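Toll-like receptor 6, Variable lymphocyte receptor B (Mus musculus, PDB 3A79) probably pairs with TLR2 to recognise diacylated lipopeptides at the cell surface, here as an engineered extracellular fragment fused to part of a hagfish lymphocyte receptor. Local coordinates at residues H258-W263 with T287-I292; I283-I288 with H311-V316. All coordinates share one frame; numbering follows the deposited sequence.

Interaction 1 of 2, residues H258-W263 with T287-I292; sequences HIETTW and TITERI. With NAG (2-acetamido-2-deoxy-beta-D-glucopyranose), chain F.
Ile259 opens the pairing through its carbonyl oxygen: O accepts from Thr287 N at 2.9 Å, with the donor lying in the carbonyl plane. Glu260 then faces Thr287 in a parallel bridge, the two CB atoms on the same face of the strands, and Glu260 CB comes 4.0 Å from the sugar O6. Its methylene, rather than its carboxylate, makes the closest approach to Thr289, with CG 3.3 Å from OG1 as the two side chains cross obliquely. Thr261 N completes the grip on Thr287, donating to its O at 3.0 Å and 165° at the hydrogen, from a position tilted out of the carbonyl plane. Thr261 O lies 2.9 Å from Thr289 N, but the poor angle excludes a hydrogen bond, so the regular ladder stops here. Separately, Thr261 OG1 donates to Thr262 O at 2.6 Å, with Ser266 joining both residues, while Thr262 OG1 is held by Asp232.

Trp263 carries the apolar end. With CG anti to the backbone N (chi1 -176°), its indole lies alongside Ile288 and meets the CG2 branch of Ile292. Ile292 CG2 sits over a face of the five-membered ring, 3.9 Å from its centroid and 29° off the normal, a CH-pi contact. At the six-membered ring, Ile288 CD1 approaches CE3 obliquely at 3.8 Å. Leu324 and Val327 of helix 321-329 also touch the indole, whose NE1 bonds weakly to Ala323 O. An alanine here would remove the indole and is likely to leave a gap between Ile288 and Ile292, with the Ile292 methyl deprived of its aromatic face. The chemistry thus changes along the segment: backbone bonds fix the register of neighbouring leucine-rich repeat turns in the TLR6 part, and beyond the ladder buried aromatic-aliphatic packing takes over.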
loop_
_atom_site.group_PDB
_atom_site.type_symbol
_atom_site.label_atom_id
_atom_site.label_comp_id
_atom_site.label_asym_id
_atom_site.label_seq_id
_atom_site.Cartn_x
_atom_site.Cartn_y
_atom_site.Cartn_z
ATOM N N HIS B 258 -3.446 -20.517 -18.526
ATOM C CA HIS B 258 -2.069 -20.350 -18.975
ATOM C C HIS B 258 -1.887 -19.765 -20.388
ATOM O O HIS B 258 -1.021 -20.209 -21.137
ATOM C CB HIS B 258 -1.354 -21.684 -18.846
ATOM C CG HIS B 258 -1.686 -22.399 -17.576
ATOM N ND1 HIS B 258 -2.337 -23.614 -17.551
ATOM C CD2 HIS B 258 -1.493 -22.049 -16.283
ATOM C CE1 HIS B 258 -2.515 -23.990 -16.298
ATOM N NE2 HIS B 258 -2.011 -23.059 -15.510
ATOM N N ILE B 259 -2.683 -18.753 -20.732
ATOM C CA ILE B 259 -2.585 -18.082 -22.029
ATOM C C ILE B 259 -1.532 -16.993 -21.999
ATOM O O ILE B 259 -1.667 -16.019 -21.271
ATOM C CB ILE B 259 -3.895 -17.368 -22.401
ATOM C CG1 ILE B 259 -5.085 -18.070 -21.770
ATOM C CG2 ILE B 259 -4.058 -17.253 -23.895
ATOM C CD1 ILE B 259 -5.304 -17.671 -20.341
ATOM N N GLU B 260 -0.484 -17.153 -22.791
ATOM C CA GLU B 260 0.445 -16.065 -23.018
ATOM C C GLU B 260 0.143 -15.539 -24.389
ATOM O O GLU B 260 0.197 -16.285 -25.361
ATOM C CB GLU B 260 1.880 -16.557 -23.003
ATOM C CG GLU B 260 2.793 -15.665 -23.814
ATOM C CD GLU B 260 4.081 -16.350 -24.203
ATOM O OE1 GLU B 260 4.556 -16.114 -25.343
ATOM O OE2 GLU B 260 4.604 -17.126 -23.371
ATOM N N THR B 261 -0.176 -14.258 -24.485
ATOM C CA THR B 261 -0.693 -13.735 -25.741
ATOM C C THR B 261 -0.354 -12.268 -25.928
ATOM O O THR B 261 -0.126 -11.553 -24.966
ATOM C CB THR B 261 -2.234 -13.935 -25.831
ATOM O OG1 THR B 261 -2.814 -12.856 -26.555
ATOM C CG2 THR B 261 -2.860 -13.928 -24.458
ATOM N N THR B 262 -0.299 -11.830 -27.176
ATOM C CA THR B 262 -0.267 -10.408 -27.490
ATOM C C THR B 262 -1.470 -9.681 -26.897
ATOM O O THR B 262 -2.474 -10.300 -26.558
ATOM C CB THR B 262 -0.300 -10.195 -29.012
ATOM O OG1 THR B 262 0.972 -10.545 -29.551
ATOM C CG2 THR B 262 -0.575 -8.749 -29.353
ATOM N N TRP B 263 -1.379 -8.363 -26.772
ATOM C CA TRP B 263 -2.565 -7.593 -26.445
ATOM C C TRP B 263 -3.507 -7.567 -27.651
ATOM O O TRP B 263 -4.706 -7.818 -27.501
ATOM C CB TRP B 263 -2.236 -6.175 -25.947
ATOM C CG TRP B 263 -3.478 -5.437 -25.519
ATOM C CD1 TRP B 263 -3.959 -4.256 -26.025
ATOM C CD2 TRP B 263 -4.428 -5.868 -24.536
ATOM N NE1 TRP B 263 -5.140 -3.925 -25.407
ATOM C CE2 TRP B 263 -5.446 -4.893 -24.483
ATOM C CE3 TRP B 263 -4.518 -6.989 -23.695
ATOM C CZ2 TRP B 263 -6.535 -4.995 -23.613
ATOM C CZ3 TRP B 263 -5.604 -7.090 -22.832
ATOM C CH2 TRP B 263 -6.595 -6.096 -22.796
ATOM N N THR B 287 -0.805 -13.808 -19.603
ATOM C CA THR B 287 0.452 -13.060 -19.770
ATOM C C THR B 287 0.428 -12.155 -21.014
ATOM O O THR B 287 0.645 -12.630 -22.125
ATOM C CB THR B 287 1.673 -14.014 -19.879
ATOM O OG1 THR B 287 1.658 -14.960 -18.806
ATOM C CG2 THR B 287 2.965 -13.244 -19.838
ATOM N N ILE B 288 0.165 -10.860 -20.826
ATOM C CA ILE B 288 0.170 -9.872 -21.921
ATOM C C ILE B 288 1.581 -9.702 -22.506
ATOM O O ILE B 288 2.548 -9.562 -21.760
ATOM C CB ILE B 288 -0.315 -8.494 -21.431
ATOM C CG1 ILE B 288 -1.542 -8.620 -20.515
ATOM C CG2 ILE B 288 -0.578 -7.586 -22.594
ATOM C CD1 ILE B 288 -2.741 -9.265 -21.153
ATOM N N THR B 289 1.713 -9.677 -23.831
ATOM C CA THR B 289 3.011 -10.059 -24.390
ATOM C C THR B 289 3.980 -9.101 -25.075
ATOM O O THR B 289 5.074 -8.901 -24.548
ATOM C CB THR B 289 2.962 -11.415 -25.097
ATOM O OG1 THR B 289 3.429 -12.399 -24.171
ATOM C CG2 THR B 289 3.848 -11.439 -26.327
ATOM N N GLU B 290 3.675 -8.533 -26.228
ATOM C CA GLU B 290 4.784 -7.850 -26.924
ATOM C C GLU B 290 4.654 -6.345 -26.879
ATOM O O GLU B 290 5.651 -5.626 -26.848
ATOM C CB GLU B 290 4.922 -8.282 -28.391
ATOM C CG GLU B 290 5.330 -9.730 -28.652
ATOM C CD GLU B 290 5.031 -10.163 -30.093
ATOM O OE1 GLU B 290 4.572 -9.316 -30.896
ATOM O OE2 GLU B 290 5.253 -11.346 -30.431
ATOM N N ARG B 291 3.414 -5.877 -26.910
ATOM C CA ARG B 291 3.116 -4.459 -26.956
ATOM C C ARG B 291 1.657 -4.297 -26.591
ATOM O O ARG B 291 0.879 -5.241 -26.682
ATOM C CB ARG B 291 3.404 -3.882 -28.347
ATOM C CG ARG B 291 3.127 -4.847 -29.501
ATOM C CD ARG B 291 3.809 -4.455 -30.805
ATOM N NE ARG B 291 3.417 -3.107 -31.206
ATOM C CZ ARG B 291 4.116 -2.006 -30.934
ATOM N NH1 ARG B 291 5.256 -2.084 -30.257
ATOM N NH2 ARG B 291 3.677 -0.821 -31.343
ATOM N N ILE B 292 1.295 -3.101 -26.150
ATOM C CA ILE B 292 -0.095 -2.772 -25.898
ATOM C C ILE B 292 -0.450 -1.485 -26.643
ATOM O O ILE B 292 -0.046 -0.392 -26.247
ATOM C CB ILE B 292 -0.368 -2.613 -24.399
ATOM C CG1 ILE B 292 0.025 -3.884 -23.642
ATOM C CG2 ILE B 292 -1.820 -2.283 -24.159
ATOM C CD1 ILE B 292 -0.218 -3.812 -22.119
HETATM C C1 NAG F . 1.282 -19.670 -16.143
HETATM C C2 NAG F . 1.721 -20.891 -15.323
HETATM C C3 NAG F . 3.078 -21.467 -15.705
HETATM C C4 NAG F . 3.411 -21.358 -17.196
HETATM C C5 NAG F . 2.868 -20.110 -17.886
HETATM C C6 NAG F . 2.979 -20.285 -19.399
HETATM C C7 NAG F . 0.938 -21.161 -13.004
HETATM C C8 NAG F . 0.445 -20.281 -11.895
HETATM N N2 NAG F . 1.758 -20.584 -13.901
HETATM O O3 NAG F . 3.059 -22.831 -15.344
HETATM O O4 NAG F . 4.820 -21.423 -17.355
HETATM O O5 NAG F . 1.525 -19.846 -17.529
HETATM O O6 NAG F . 2.513 -19.138 -20.079
HETATM O O7 NAG F . 0.575 -22.341 -13.033
#

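Interaction 2 of 2, residues I283-I288 with H311-V316; sequences IYNLTI and HVKNQV. With NAG (2-acetamido-2-deoxy-beta-D-glucopyranose), chain F.
Asn285 and His311 both extend with CG anti to the backbone N (chi1 176° and -168°), which sets the amide beside the imidazole. Asn285 CB lies in plane at the ring edge, and OD1 comes within 3.6 Å of His311 CD2, an approach oblique to the ring. The amide nitrogen is committed to the glycan: Asn285 ND2 is covalently joined to C1 of the N-acetylglucosamine at 1.4 Å. His311 has its own polar tie, ND1 being hydrogen-bonded to Asp340. The long Lys313 chain, extended beyond CG, passes the same amide with CE 3.7 Å from Asn285 OD1.

From this cluster a parallel ladder runs on, its strand axes inclined by 22°. It starts with a weak bond from Leu286 N to His311 O and strengthens as Lys313 N donates to Leu286 O at 2.9 Å, nearly along the C=O axis. Ile288 N returns the bond to Lys313 O at 3.2 Å, and Gln315 N reaches Ile288 O, also at 3.2 Å but tilted from the carbonyl plane. Leu286, Ile288, Val312 and Asn314 share one face of the strands, where Leu286 CD2 stands 4.3 Å from Val312 CG1. Thr287 and Lys313 occupy the other, with Gln315 NE2 reaching across to Thr287 CG2.

At the far end Asn314 OD1 accepts from Val316 N at 2.7 Å, an Asx turn that takes the chain out of the strand; the same oxygen rests near Ile288 CB. Bonds alternating in direction between the two backbones therefore fix the register of successive TLR6 turns, while the faces divide the chemistry: that of Leu286, Ile288 and Val312 is mainly aliphatic, with the amide of Asn314 at its end, while Thr287 and Lys313 lie on the other, with the glycosylated Asn285 at the entry.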
loop_
_atom_site.group_PDB
_atom_site.type_symbol
_atom_site.label_atom_id
_atom_site.label_comp_id
_atom_site.label_asym_id
_atom_site.label_seq_id
_atom_site.Cartn_x
_atom_site.Cartn_y
_atom_site.Cartn_z
ATOM N N ILE B 283 -10.569 -16.609 -17.443
ATOM C CA ILE B 283 -9.170 -16.661 -17.851
ATOM C C ILE B 283 -8.266 -16.742 -16.618
ATOM O O ILE B 283 -8.416 -15.965 -15.682
ATOM C CB ILE B 283 -8.807 -15.447 -18.739
ATOM C CG1 ILE B 283 -9.642 -15.464 -20.013
ATOM C CG2 ILE B 283 -7.328 -15.432 -19.063
ATOM C CD1 ILE B 283 -9.675 -14.141 -20.741
ATOM N N TYR B 284 -7.344 -17.698 -16.621
ATOM C CA TYR B 284 -6.461 -17.959 -15.484
ATOM C C TYR B 284 -5.001 -17.884 -15.909
ATOM O O TYR B 284 -4.599 -18.549 -16.852
ATOM C CB TYR B 284 -6.732 -19.356 -14.930
ATOM C CG TYR B 284 -7.949 -19.468 -14.038
ATOM C CD1 TYR B 284 -7.882 -19.097 -12.700
ATOM C CD2 TYR B 284 -9.158 -19.970 -14.521
ATOM C CE1 TYR B 284 -8.988 -19.205 -11.865
ATOM C CE2 TYR B 284 -10.273 -20.081 -13.690
ATOM C CZ TYR B 284 -10.179 -19.695 -12.363
ATOM O OH TYR B 284 -11.262 -19.793 -11.519
ATOM N N ASN B 285 -4.198 -17.088 -15.211
ATOM C CA ASN B 285 -2.768 -17.000 -15.522
ATOM C C ASN B 285 -2.555 -16.508 -16.963
ATOM O O ASN B 285 -1.952 -17.179 -17.798
ATOM C CB ASN B 285 -2.085 -18.350 -15.213
ATOM C CG ASN B 285 -0.614 -18.401 -15.589
ATOM O OD1 ASN B 285 0.087 -17.383 -15.624
ATOM N ND2 ASN B 285 -0.133 -19.626 -15.850
ATOM N N LEU B 286 -3.064 -15.309 -17.223
ATOM C CA LEU B 286 -2.834 -14.580 -18.467
ATOM C C LEU B 286 -1.497 -13.818 -18.461
ATOM O O LEU B 286 -1.114 -13.241 -17.442
ATOM C CB LEU B 286 -3.988 -13.595 -18.696
ATOM C CG LEU B 286 -3.871 -12.543 -19.796
ATOM C CD1 LEU B 286 -3.942 -13.214 -21.139
ATOM C CD2 LEU B 286 -4.979 -11.530 -19.650
ATOM N N THR B 287 -0.805 -13.808 -19.603
ATOM C CA THR B 287 0.452 -13.060 -19.770
ATOM C C THR B 287 0.428 -12.155 -21.014
ATOM O O THR B 287 0.645 -12.630 -22.125
ATOM C CB THR B 287 1.673 -14.014 -19.879
ATOM O OG1 THR B 287 1.658 -14.960 -18.806
ATOM C CG2 THR B 287 2.965 -13.244 -19.838
ATOM N N ILE B 288 0.165 -10.860 -20.826
ATOM C CA ILE B 288 0.170 -9.872 -21.921
ATOM C C ILE B 288 1.581 -9.702 -22.506
ATOM O O ILE B 288 2.548 -9.562 -21.760
ATOM C CB ILE B 288 -0.315 -8.494 -21.431
ATOM C CG1 ILE B 288 -1.542 -8.620 -20.515
ATOM C CG2 ILE B 288 -0.578 -7.586 -22.594
ATOM C CD1 ILE B 288 -2.741 -9.265 -21.153
ATOM N N HIS B 311 -4.960 -13.588 -11.968
ATOM C CA HIS B 311 -3.525 -13.825 -12.080
ATOM C C HIS B 311 -3.011 -13.369 -13.425
ATOM O O HIS B 311 -3.004 -14.133 -14.383
ATOM C CB HIS B 311 -3.169 -15.295 -11.864
ATOM C CG HIS B 311 -1.703 -15.528 -11.690
ATOM N ND1 HIS B 311 -0.934 -14.787 -10.819
ATOM C CD2 HIS B 311 -0.860 -16.406 -12.280
ATOM C CE1 HIS B 311 0.318 -15.198 -10.880
ATOM N NE2 HIS B 311 0.390 -16.184 -11.757
ATOM N N VAL B 312 -2.576 -12.122 -13.494
ATOM C CA VAL B 312 -2.159 -11.555 -14.758
ATOM C C VAL B 312 -0.737 -11.067 -14.647
ATOM O O VAL B 312 -0.451 -10.164 -13.865
ATOM C CB VAL B 312 -3.056 -10.385 -15.159
ATOM C CG1 VAL B 312 -2.580 -9.795 -16.473
ATOM C CG2 VAL B 312 -4.500 -10.844 -15.257
ATOM N N LYS B 313 0.157 -11.685 -15.411
ATOM C CA LYS B 313 1.538 -11.232 -15.491
ATOM C C LYS B 313 1.570 -10.293 -16.743
ATOM O O LYS B 313 0.954 -10.601 -17.761
ATOM C CB LYS B 313 2.554 -12.444 -15.505
ATOM C CG LYS B 313 2.138 -13.807 -14.685
ATOM C CD LYS B 313 3.311 -14.878 -14.338
ATOM C CE LYS B 313 2.837 -16.191 -13.522
ATOM N NZ LYS B 313 3.809 -17.248 -12.845
ATOM N N ASN B 314 2.196 -9.118 -16.655
ATOM C CA ASN B 314 2.316 -8.230 -17.834
ATOM C C ASN B 314 3.760 -7.819 -18.178
ATOM O O ASN B 314 4.462 -7.240 -17.358
ATOM C CB ASN B 314 1.422 -6.991 -17.697
ATOM C CG ASN B 314 1.601 -5.991 -18.850
ATOM O OD1 ASN B 314 2.321 -6.245 -19.812
ATOM N ND2 ASN B 314 0.941 -4.842 -18.742
ATOM N N GLN B 315 4.188 -8.116 -19.398
ATOM C CA GLN B 315 5.576 -7.917 -19.808
ATOM C C GLN B 315 5.840 -6.613 -20.560
ATOM O O GLN B 315 6.988 -6.296 -20.861
ATOM C CB GLN B 315 6.046 -9.086 -20.670
ATOM C CG GLN B 315 5.852 -10.427 -20.024
ATOM C CD GLN B 315 6.382 -11.547 -20.879
ATOM O OE1 GLN B 315 6.733 -11.341 -22.053
ATOM N NE2 GLN B 315 6.445 -12.749 -20.300
ATOM N N VAL B 316 4.786 -5.875 -20.881
ATOM C CA VAL B 316 4.942 -4.562 -21.496
ATOM C C VAL B 316 4.929 -3.500 -20.390
ATOM O O VAL B 316 4.116 -3.595 -19.466
ATOM C CB VAL B 316 3.805 -4.287 -22.499
ATOM C CG1 VAL B 316 4.113 -3.071 -23.330
ATOM C CG2 VAL B 316 3.614 -5.472 -23.391
HETATM C C1 NAG F . 1.282 -19.670 -16.143
HETATM C C2 NAG F . 1.721 -20.891 -15.323
HETATM C C3 NAG F . 3.078 -21.467 -15.705
HETATM C C4 NAG F . 3.411 -21.358 -17.196
HETATM C C5 NAG F . 2.868 -20.110 -17.886
HETATM C C6 NAG F . 2.979 -20.285 -19.399
HETATM C C7 NAG F . 0.938 -21.161 -13.004
HETATM C C8 NAG F . 0.445 -20.281 -11.895
HETATM N N2 NAG F . 1.758 -20.584 -13.901
HETATM O O3 NAG F . 3.059 -22.831 -15.344
HETATM O O4 NAG F . 4.820 -21.423 -17.355
HETATM O O5 NAG F . 1.525 -19.846 -17.529
HETATM O O6 NAG F . 2.513 -19.138 -20.079
HETATM O O7 NAG F . 0.575 -22.341 -13.033
#

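In the fold
Strand 278-288 is common to both contacts: Thr287 and Ile288 pair with 258-263 in interaction 1 and with 311-316 in interaction 2, making this the middle of three successive turns of the TLR6 leucine-rich repeat solenoid. Interaction 1 is the more buried, and its ladder soon gives way to the indole packing of Trp263. Interaction 2 is partly buried and keeps a longer ladder, with exposed Lys313 and Gln315 along it. The glycan on Asn285 adjoins both, since His258 CD2 lies 3.5 Å from the sugar C2. A probable hydrogen bond from His258 N to Tyr284 O, at 2.8 Å, would link the His258 corner to the residue just before the Asn285 corner.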